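Local structure of solute-binding periplasmic protein of iron/siderophore ABC transporter (Yersinia pestis, 6B2Y) at residues G240-I243 against D244-G247; L60-G63 against R64-Y67; L310-K313 against G314-T317; L183-E186 against Q187-E190. The protein probably binds chelated iron in the periplasm and delivers it to an ABC transporter for uptake, as a substrate-binding chaperone. All coordinates share one frame; numbering follows the deposited sequence.

Interaction 1 (G240-I243 against D244-G247); sequences GDFI and DQAG
Asp241 and Asp244, one helical turn apart, hold their carboxylates on the same flank of the helix, with Asp241 OD1 and Asp244 OD2 4.4 Å apart. Two waters bridge these like charges, each within hydrogen-bonding distance of both oxygens; the shorter contacts are made to Asp244 OD2, 2.6 Å from either water. The carboxylates have partners elsewhere too: Asp244 OD2 forms a salt bridge with Lys253, and Asp241 OD2 accepts from the backbone of Leu169. A bound sodium ion lies nearby, about 4 Å from the Asp244 side chain. Gln245 is extended beyond CG and runs back along its own helix, so that NE2 gives a weak 3.5 Å bond to Asp241 O. The same amide nitrogen meets the Phe242 ring at its edge, 4.3 Å from CD1. Ala246 lays a small CB against Phe242 O as the helix ends, and Gly247, able to adopt a positive phi, is the C-prime residue of the closing Schellman motif. Around this turn, Ile243 packs on strand 217-221, Phe242 and Ala246 lean on helix 340-350, and Asp241, Phe242 and Gln245 reach the start of helix 168-182.

Interaction 2 (L60-G63 against R64-Y67); sequences LGEG and RLFY
Leu60 lays the end of its side chain under the first turns after the strand: its CD1 lies 3.9 Å from Phe66 CB and 3.8 Å from Phe66 N. This is the close-packed part, buried and apolar, where the Leu60 CD1 methyl rests against the backbone and CB of Phe66. Two bonds tighten the bend, Leu65 N to Glu62 O at 3.0 Å and Phe66 N to Gly63 O at 3.1 Å. In both the donor stands above the carbonyl plane and off the lone pairs, and Glu62 to Leu65 forms a type I turn. Phe66 carries CG anti to its backbone N (chi1 172°), which sends the ring away from the bend toward Phe88 and Tyr99. The other side is polar, and loose only as regards these two segments. Glu62 CB merely brushes Leu65 CD1, at 4.1 Å, before its extended chain leads off, while the polar end of Arg64 is held by other parts of the chain, in a salt bridge with Asp87 and a hydrogen bond with Asn332. Gly63 N is bonded to Gln85 OE1. The whole is a strand-turn-helix connection, running from central strand 58-60 of the parallel sheet into helix 66-70, as in Rossmann-like lobes of periplasmic binding proteins.

Interaction 3 (L310-K313 against G314-T317); sequences LGRK and GINT
Asn316 turns its CG into the space between its backbone N and carbonyl carbon (chi1 61°), which folds the amide back over the preceding bend and sets CG 3.2 Å from Arg312 O. Arg312 contributes a kink of its own: chi3 of -64° bends the chain so that the guanidinium comes round beside Ile315, the two side chains pointing the same way. Ile315 CG1 then lies over one face of the guanidinium, offset toward its rim and 3.8 Å from NH2, an apolar branch on a flat cation whose polar edge is used elsewhere. The backbone closes beneath them. Asn316 N donates to Arg312 O at 3.0 Å, nearly in line with the carbonyl bond. Inside that loop Ile315 N makes a short but bent, weak bond of 2.8 Å to Lys313 O, and Gly314 supplies the positive phi (78°) of a classic gamma turn, a conformation that suits a residue without a side chain. Gly314 O is gripped twice by Thr317, through OG1 at 2.7 Å and through N at 3.1 Å, so threonine ties the following 3-10 turn by side chain as well as by backbone. Lys313 sits on the exposed rim, where a long charged chain can remain in solvent. Inward, Arg312 forms a salt bridge with Glu221 and bonds Ile309 O; Leu310 packs on Tyr276 of strand 275-280 and on helix 319-322, while Ile315 wedges between that short helix and helix 265-271.

Interaction 4 (L183-E186 against Q187-E190); sequences LHRE and QQAE
Arg185 and Gln188 meet in a local surface contact at the first turn of helix 186-207, just after the short bend that follows helix 168-182. Arg185 holds the N-cap position, and its backbone does the structural work: Ala189 N donates to Arg185 O at 3.0 Å, with Glu190 N to Glu186 O following at 2.9 Å. The side chains touch by the carbons of the arginine rather than by its charge. Gln188, bent at chi2 (78°), curls back toward the helix start and puts OE1 3.6 Å from Arg185 CB and 3.8 Å from Arg185 CD, while the amide and guanidinium planes stand 58° apart. A bend at chi2 (-74°) folds the Arg185 guanidinium back to His184 O, to which NH1 donates at 3.0 Å; the acceptor lies in the guanidinium plane, though the donor stands well above the plane of the carbonyl. Arg185 NE has a long, weak ion pair with Glu73, and NH2 lies close to the like-charged Arg80. Acidic Glu186 suits the first turn, where its negative charge would probably interact favourably with the positive end of the helix dipole, and small Ala189 is buried beside the Glu186 carbonyl. Gln187, at the exposed side, bonds onward to Asn191. His184 takes left-handed backbone angles in the bend. The result is a helical hairpin, whose long second helix leads across to the other lobe, consistent with the rigid interlobe helix of class III binding proteins.

How the interactions relate
Interactions 1 and 2 are buried, each closing or opening a helix against its lobe's sheet; interaction 3 is partly buried, and interaction 4 lies at the surface. Their chemistry follows place: interaction 2 combines leucine packing on the Phe66 backbone and CB with two turn hydrogen bonds, interaction 1 adds water-bridged carboxylates, interaction 3 uses a turn with a cation over an isoleucine, and interaction 4 relies on helix-start backbone bonds among polar side chains. Helix 168-182 links two of them, touching interaction 1 at one end and preceding interaction 4 at the other. Interactions 2 and 4 are nearest, centres about 17 Å apart, whereas interactions 3 and 4 are about 46 Å apart.

Interaction 1 (G240-I243 against D244-G247)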
loop_
_atom_site.group_PDB
_atom_site.type_symbol
_atom_site.label_atom_id
_atom_site.label_comp_id
_atom_site.label_asym_id
_atom_site.label_seq_id
_atom_site.Cartn_x
_atom_site.Cartn_y
_atom_site.Cartn_z
ATOM N N GLY A 240 2.977 5.951 9.255
ATOM C CA GLY A 240 3.754 6.262 10.445
ATOM C C GLY A 240 4.723 5.154 10.808
ATOM O O GLY A 240 5.853 5.415 11.231
ATOM N N ASP A 241 4.296 3.893 10.641
ATOM C CA ASP A 241 5.197 2.768 10.877
ATOM C C ASP A 241 6.428 2.842 9.979
ATOM O O ASP A 241 7.537 2.470 10.394
ATOM C CB ASP A 241 4.459 1.439 10.640
ATOM C CG ASP A 241 3.563 1.044 11.801
ATOM O OD1 ASP A 241 3.516 1.793 12.807
ATOM O OD2 ASP A 241 2.916 -0.027 11.715
ATOM N N PHE A 242 6.251 3.266 8.723
ATOM C CA PHE A 242 7.399 3.343 7.819
ATOM C C PHE A 242 8.342 4.458 8.228
ATOM O O PHE A 242 9.568 4.315 8.113
ATOM C CB PHE A 242 6.951 3.580 6.373
ATOM C CG PHE A 242 5.851 2.662 5.909
ATOM C CD1 PHE A 242 5.695 1.393 6.448
ATOM C CD2 PHE A 242 4.986 3.076 4.896
ATOM C CE1 PHE A 242 4.673 0.558 6.005
ATOM C CE2 PHE A 242 3.975 2.251 4.456
ATOM C CZ PHE A 242 3.815 1.004 5.014
ATOM N N ILE A 243 7.786 5.591 8.653
ATOM C CA ILE A 243 8.616 6.675 9.169
ATOM C C ILE A 243 9.471 6.185 10.334
ATOM O O ILE A 243 10.693 6.396 10.357
ATOM C CB ILE A 243 7.736 7.866 9.576
ATOM C CG1 ILE A 243 7.114 8.484 8.322
ATOM C CG2 ILE A 243 8.549 8.918 10.337
ATOM C CD1 ILE A 243 6.053 9.528 8.643
ATOM N N ASP A 244 8.835 5.512 11.303
ATOM C CA ASP A 244 9.542 4.963 12.463
ATOM C C ASP A 244 10.697 4.063 12.032
ATOM O O ASP A 244 11.837 4.243 12.475
ATOM C CB ASP A 244 8.582 4.169 13.370
ATOM C CG ASP A 244 7.481 5.025 13.997
ATOM O OD1 ASP A 244 7.492 6.266 13.863
ATOM O OD2 ASP A 244 6.572 4.442 14.635
ATOM N N GLN A 245 10.415 3.064 11.184
ATOM C CA GLN A 245 11.456 2.113 10.809
ATOM C C GLN A 245 12.569 2.780 10.020
ATOM O O GLN A 245 13.721 2.335 10.071
ATOM C CB GLN A 245 10.866 0.965 9.984
ATOM C CG GLN A 245 9.955 0.047 10.779
ATOM C CD GLN A 245 9.343 -1.047 9.911
ATOM O OE1 GLN A 245 9.832 -2.173 9.887
ATOM N NE2 GLN A 245 8.265 -0.717 9.206
ATOM N N ALA A 246 12.245 3.839 9.278
ATOM C CA ALA A 246 13.245 4.547 8.497
ATOM C C ALA A 246 14.004 5.558 9.334
ATOM O O ALA A 246 14.810 6.314 8.786
ATOM C CB ALA A 246 12.592 5.240 7.292
ATOM N N GLY A 247 13.763 5.592 10.643
ATOM C CA GLY A 247 14.526 6.471 11.504
ATOM C C GLY A 247 14.080 7.913 11.539
ATOM O O GLY A 247 14.870 8.786 11.922
HETATM O O HOH W 1 4.044 4.271 14.253
HETATM O O HOH W 2 6.223 1.897 14.541
#

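Interaction 2 (L60-G63 against R64-Y67)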
loop_
_atom_site.group_PDB
_atom_site.type_symbol
_atom_site.label_atom_id
_atom_site.label_comp_id
_atom_site.label_asym_id
_atom_site.label_seq_id
_atom_site.Cartn_x
_atom_site.Cartn_y
_atom_site.Cartn_z
ATOM N N LEU A 60 -11.929 -11.323 -3.676
ATOM C CA LEU A 60 -11.217 -10.237 -3.012
ATOM C C LEU A 60 -12.233 -9.191 -2.564
ATOM O O LEU A 60 -12.765 -8.440 -3.392
ATOM C CB LEU A 60 -10.158 -9.650 -3.939
ATOM C CG LEU A 60 -9.100 -10.688 -4.338
ATOM C CD1 LEU A 60 -8.072 -10.049 -5.234
ATOM C CD2 LEU A 60 -8.445 -11.316 -3.086
ATOM N N GLY A 61 -12.491 -9.143 -1.253
ATOM C CA GLY A 61 -13.468 -8.216 -0.692
ATOM C C GLY A 61 -13.036 -6.762 -0.732
ATOM O O GLY A 61 -13.890 -5.869 -0.668
ATOM N N GLU A 62 -11.728 -6.514 -0.790
ATOM C CA GLU A 62 -11.145 -5.216 -1.126
ATOM C C GLU A 62 -10.210 -5.433 -2.310
ATOM O O GLU A 62 -9.324 -6.290 -2.254
ATOM C CB GLU A 62 -10.400 -4.622 0.078
ATOM C CG GLU A 62 -11.223 -4.700 1.361
ATOM C CD GLU A 62 -10.491 -4.230 2.607
ATOM O OE1 GLU A 62 -9.366 -3.689 2.492
ATOM O OE2 GLU A 62 -11.069 -4.380 3.704
ATOM N N GLY A 63 -10.424 -4.678 -3.391
ATOM C CA GLY A 63 -9.770 -5.010 -4.651
ATOM C C GLY A 63 -8.256 -4.984 -4.562
ATOM O O GLY A 63 -7.568 -5.806 -5.178
ATOM N N ARG A 64 -7.716 -4.055 -3.788
ATOM C CA ARG A 64 -6.272 -3.905 -3.730
ATOM C C ARG A 64 -5.599 -4.987 -2.888
ATOM O O ARG A 64 -4.369 -5.029 -2.833
ATOM C CB ARG A 64 -5.934 -2.496 -3.245
ATOM C CG ARG A 64 -6.176 -1.450 -4.370
ATOM C CD ARG A 64 -6.148 -0.030 -3.856
ATOM N NE ARG A 64 -7.319 0.272 -3.041
ATOM C CZ ARG A 64 -7.493 1.412 -2.377
ATOM N NH1 ARG A 64 -6.567 2.363 -2.425
ATOM N NH2 ARG A 64 -8.593 1.603 -1.663
ATOM N N LEU A 65 -6.362 -5.906 -2.292
ATOM C CA LEU A 65 -5.742 -7.111 -1.739
ATOM C C LEU A 65 -5.125 -7.973 -2.827
ATOM O O LEU A 65 -4.381 -8.911 -2.522
ATOM C CB LEU A 65 -6.771 -7.908 -0.925
ATOM C CG LEU A 65 -7.070 -7.212 0.408
ATOM C CD1 LEU A 65 -8.221 -7.869 1.170
ATOM C CD2 LEU A 65 -5.796 -7.137 1.275
ATOM N N PHE A 66 -5.396 -7.665 -4.097
ATOM C CA PHE A 66 -4.708 -8.337 -5.182
ATOM C C PHE A 66 -3.195 -8.204 -5.063
ATOM O O PHE A 66 -2.467 -9.133 -5.428
ATOM C CB PHE A 66 -5.188 -7.778 -6.521
ATOM C CG PHE A 66 -4.392 -8.273 -7.696
ATOM C CD1 PHE A 66 -4.430 -9.607 -8.059
ATOM C CD2 PHE A 66 -3.596 -7.403 -8.427
ATOM C CE1 PHE A 66 -3.693 -10.069 -9.135
ATOM C CE2 PHE A 66 -2.856 -7.864 -9.503
ATOM C CZ PHE A 66 -2.908 -9.203 -9.849
ATOM N N TYR A 67 -2.694 -7.073 -4.551
ATOM C CA TYR A 67 -1.244 -6.945 -4.402
ATOM C C TYR A 67 -0.699 -8.092 -3.564
ATOM O O TYR A 67 0.300 -8.720 -3.926
ATOM C CB TYR A 67 -0.859 -5.616 -3.756
ATOM C CG TYR A 67 -1.379 -4.373 -4.425
ATOM C CD1 TYR A 67 -1.305 -4.189 -5.812
ATOM C CD2 TYR A 67 -1.925 -3.347 -3.656
ATOM C CE1 TYR A 67 -1.786 -3.018 -6.399
ATOM C CE2 TYR A 67 -2.411 -2.190 -4.235
ATOM C CZ TYR A 67 -2.336 -2.035 -5.608
ATOM O OH TYR A 67 -2.818 -0.871 -6.149
#

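Interaction 3 (L310-K313 against G314-T317)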
loop_
_atom_site.group_PDB
_atom_site.type_symbol
_atom_site.label_atom_id
_atom_site.label_comp_id
_atom_site.label_asym_id
_atom_site.label_seq_id
_atom_site.Cartn_x
_atom_site.Cartn_y
_atom_site.Cartn_z
ATOM N N LEU A 310 3.415 21.073 -4.116
ATOM C CA LEU A 310 4.215 21.866 -3.189
ATOM C C LEU A 310 3.919 23.356 -3.288
ATOM O O LEU A 310 4.367 24.117 -2.424
ATOM C CB LEU A 310 5.704 21.629 -3.441
ATOM C CG LEU A 310 6.273 20.224 -3.236
ATOM C CD1 LEU A 310 7.734 20.207 -3.608
ATOM C CD2 LEU A 310 6.078 19.793 -1.805
ATOM N N GLY A 311 3.197 23.790 -4.320
ATOM C CA GLY A 311 2.840 25.185 -4.481
ATOM C C GLY A 311 1.517 25.593 -3.874
ATOM O O GLY A 311 1.095 26.740 -4.063
ATOM N N ARG A 312 0.844 24.697 -3.150
ATOM C CA ARG A 312 -0.423 25.035 -2.520
ATOM C C ARG A 312 -0.206 26.005 -1.361
ATOM O O ARG A 312 0.871 26.071 -0.765
ATOM C CB ARG A 312 -1.130 23.779 -1.993
ATOM C CG ARG A 312 -1.723 22.870 -3.057
ATOM C CD ARG A 312 -2.256 21.578 -2.424
ATOM N NE ARG A 312 -1.174 20.795 -1.832
ATOM C CZ ARG A 312 -1.259 20.150 -0.666
ATOM N NH1 ARG A 312 -2.375 20.182 0.039
ATOM N NH2 ARG A 312 -0.215 19.478 -0.206
ATOM N N LYS A 313 -1.256 26.758 -1.041
ATOM C CA LYS A 313 -1.180 27.706 0.061
ATOM C C LYS A 313 -0.896 26.981 1.370
ATOM O O LYS A 313 -1.276 25.822 1.558
ATOM C CB LYS A 313 -2.477 28.499 0.180
ATOM C CG LYS A 313 -2.868 29.249 -1.084
ATOM C CD LYS A 313 -3.974 30.271 -0.823
ATOM C CE LYS A 313 -3.478 31.721 -0.988
ATOM N NZ LYS A 313 -2.337 32.094 -0.081
ATOM N N GLY A 314 -0.222 27.682 2.286
ATOM C CA GLY A 314 0.120 27.128 3.584
ATOM C C GLY A 314 1.309 26.196 3.505
ATOM O O GLY A 314 2.354 26.452 4.112
ATOM N N ILE A 315 1.151 25.118 2.730
ATOM C CA ILE A 315 2.239 24.175 2.485
ATOM C C ILE A 315 3.479 24.885 1.945
ATOM O O ILE A 315 4.612 24.552 2.315
ATOM C CB ILE A 315 1.755 23.063 1.530
ATOM C CG1 ILE A 315 0.540 22.342 2.125
ATOM C CG2 ILE A 315 2.884 22.109 1.159
ATOM C CD1 ILE A 315 0.847 21.469 3.336
ATOM N N ASN A 316 3.299 25.870 1.050
ATOM C CA ASN A 316 4.463 26.482 0.418
ATOM C C ASN A 316 5.222 27.435 1.342
ATOM O O ASN A 316 6.216 28.026 0.904
ATOM C CB ASN A 316 4.064 27.200 -0.883
ATOM C CG ASN A 316 3.067 28.333 -0.667
ATOM O OD1 ASN A 316 2.821 28.767 0.459
ATOM N ND2 ASN A 316 2.488 28.824 -1.766
ATOM N N THR A 317 4.799 27.585 2.597
ATOM C CA THR A 317 5.559 28.333 3.593
ATOM C C THR A 317 6.435 27.440 4.472
ATOM O O THR A 317 7.201 27.961 5.290
ATOM C CB THR A 317 4.617 29.161 4.479
ATOM O OG1 THR A 317 3.927 28.304 5.395
ATOM C CG2 THR A 317 3.594 29.936 3.624
#

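Interaction 4 (L183-E186 against Q187-E190)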
loop_
_atom_site.group_PDB
_atom_site.type_symbol
_atom_site.label_atom_id
_atom_site.label_comp_id
_atom_site.label_asym_id
_atom_site.label_seq_id
_atom_site.Cartn_x
_atom_site.Cartn_y
_atom_site.Cartn_z
ATOM N N LEU A 183 -4.502 -19.918 1.378
ATOM C CA LEU A 183 -4.569 -20.113 -0.066
ATOM C C LEU A 183 -3.674 -21.244 -0.541
ATOM O O LEU A 183 -3.506 -21.413 -1.754
ATOM C CB LEU A 183 -4.205 -18.822 -0.789
ATOM C CG LEU A 183 -5.047 -17.630 -0.341
ATOM C CD1 LEU A 183 -4.610 -16.362 -1.021
ATOM C CD2 LEU A 183 -6.522 -17.931 -0.628
ATOM N N HIS A 184 -3.078 -21.995 0.391
ATOM C CA HIS A 184 -2.263 -23.165 0.081
ATOM C C HIS A 184 -1.077 -22.795 -0.812
ATOM O O HIS A 184 -0.772 -23.464 -1.797
ATOM C CB HIS A 184 -3.129 -24.267 -0.533
ATOM C CG HIS A 184 -4.257 -24.678 0.349
ATOM N ND1 HIS A 184 -4.059 -25.283 1.574
ATOM C CD2 HIS A 184 -5.597 -24.554 0.204
ATOM C CE1 HIS A 184 -5.227 -25.524 2.138
ATOM N NE2 HIS A 184 -6.176 -25.080 1.333
ATOM N N ARG A 185 -0.391 -21.720 -0.441
ATOM C CA ARG A 185 0.858 -21.299 -1.076
ATOM C C ARG A 185 1.907 -20.973 -0.009
ATOM O O ARG A 185 2.527 -19.907 -0.013
ATOM C CB ARG A 185 0.624 -20.100 -1.988
ATOM C CG ARG A 185 -0.357 -20.374 -3.122
ATOM C CD ARG A 185 0.289 -21.245 -4.192
ATOM N NE ARG A 185 -0.550 -21.343 -5.387
ATOM C CZ ARG A 185 -1.580 -22.177 -5.510
ATOM N NH1 ARG A 185 -1.903 -22.975 -4.509
ATOM N NH2 ARG A 185 -2.295 -22.205 -6.633
ATOM N N GLU A 186 2.128 -21.916 0.906
ATOM C CA GLU A 186 2.966 -21.637 2.075
ATOM C C GLU A 186 4.415 -21.336 1.691
ATOM O O GLU A 186 5.066 -20.487 2.311
ATOM C CB GLU A 186 2.912 -22.819 3.043
ATOM C CG GLU A 186 1.593 -22.953 3.773
ATOM C CD GLU A 186 0.601 -23.879 3.088
ATOM O OE1 GLU A 186 -0.317 -24.336 3.799
ATOM O OE2 GLU A 186 0.727 -24.148 1.856
ATOM N N GLN A 187 4.955 -22.053 0.698
ATOM C CA GLN A 187 6.347 -21.837 0.316
ATOM C C GLN A 187 6.537 -20.457 -0.290
ATOM O O GLN A 187 7.527 -19.771 -0.000
ATOM C CB GLN A 187 6.799 -22.922 -0.668
ATOM C CG GLN A 187 8.302 -22.914 -0.928
ATOM C CD GLN A 187 9.112 -23.068 0.349
ATOM O OE1 GLN A 187 9.160 -24.148 0.941
ATOM N NE2 GLN A 187 9.753 -21.984 0.783
ATOM N N GLN A 188 5.587 -20.027 -1.130
ATOM C CA GLN A 188 5.637 -18.683 -1.683
ATOM C C GLN A 188 5.562 -17.634 -0.578
ATOM O O GLN A 188 6.289 -16.640 -0.615
ATOM C CB GLN A 188 4.502 -18.489 -2.689
ATOM C CG GLN A 188 4.696 -19.232 -4.032
ATOM C CD GLN A 188 4.377 -20.725 -3.949
ATOM O OE1 GLN A 188 3.860 -21.222 -2.942
ATOM N NE2 GLN A 188 4.691 -21.451 -5.025
ATOM N N ALA A 189 4.702 -17.851 0.416
ATOM C CA ALA A 189 4.600 -16.906 1.529
ATOM C C ALA A 189 5.915 -16.817 2.287
ATOM O O ALA A 189 6.401 -15.718 2.585
ATOM C CB ALA A 189 3.461 -17.315 2.462
ATOM N N GLU A 190 6.507 -17.974 2.604
ATOM C CA GLU A 190 7.794 -17.992 3.291
ATOM C C GLU A 190 8.876 -17.304 2.470
ATOM O O GLU A 190 9.689 -16.549 3.013
ATOM C CB GLU A 190 8.197 -19.433 3.623
ATOM C CG GLU A 190 9.535 -19.506 4.338
ATOM C CD GLU A 190 9.823 -20.870 4.944
ATOM O OE1 GLU A 190 8.877 -21.624 5.236
ATOM O OE2 GLU A 190 11.015 -21.174 5.136
#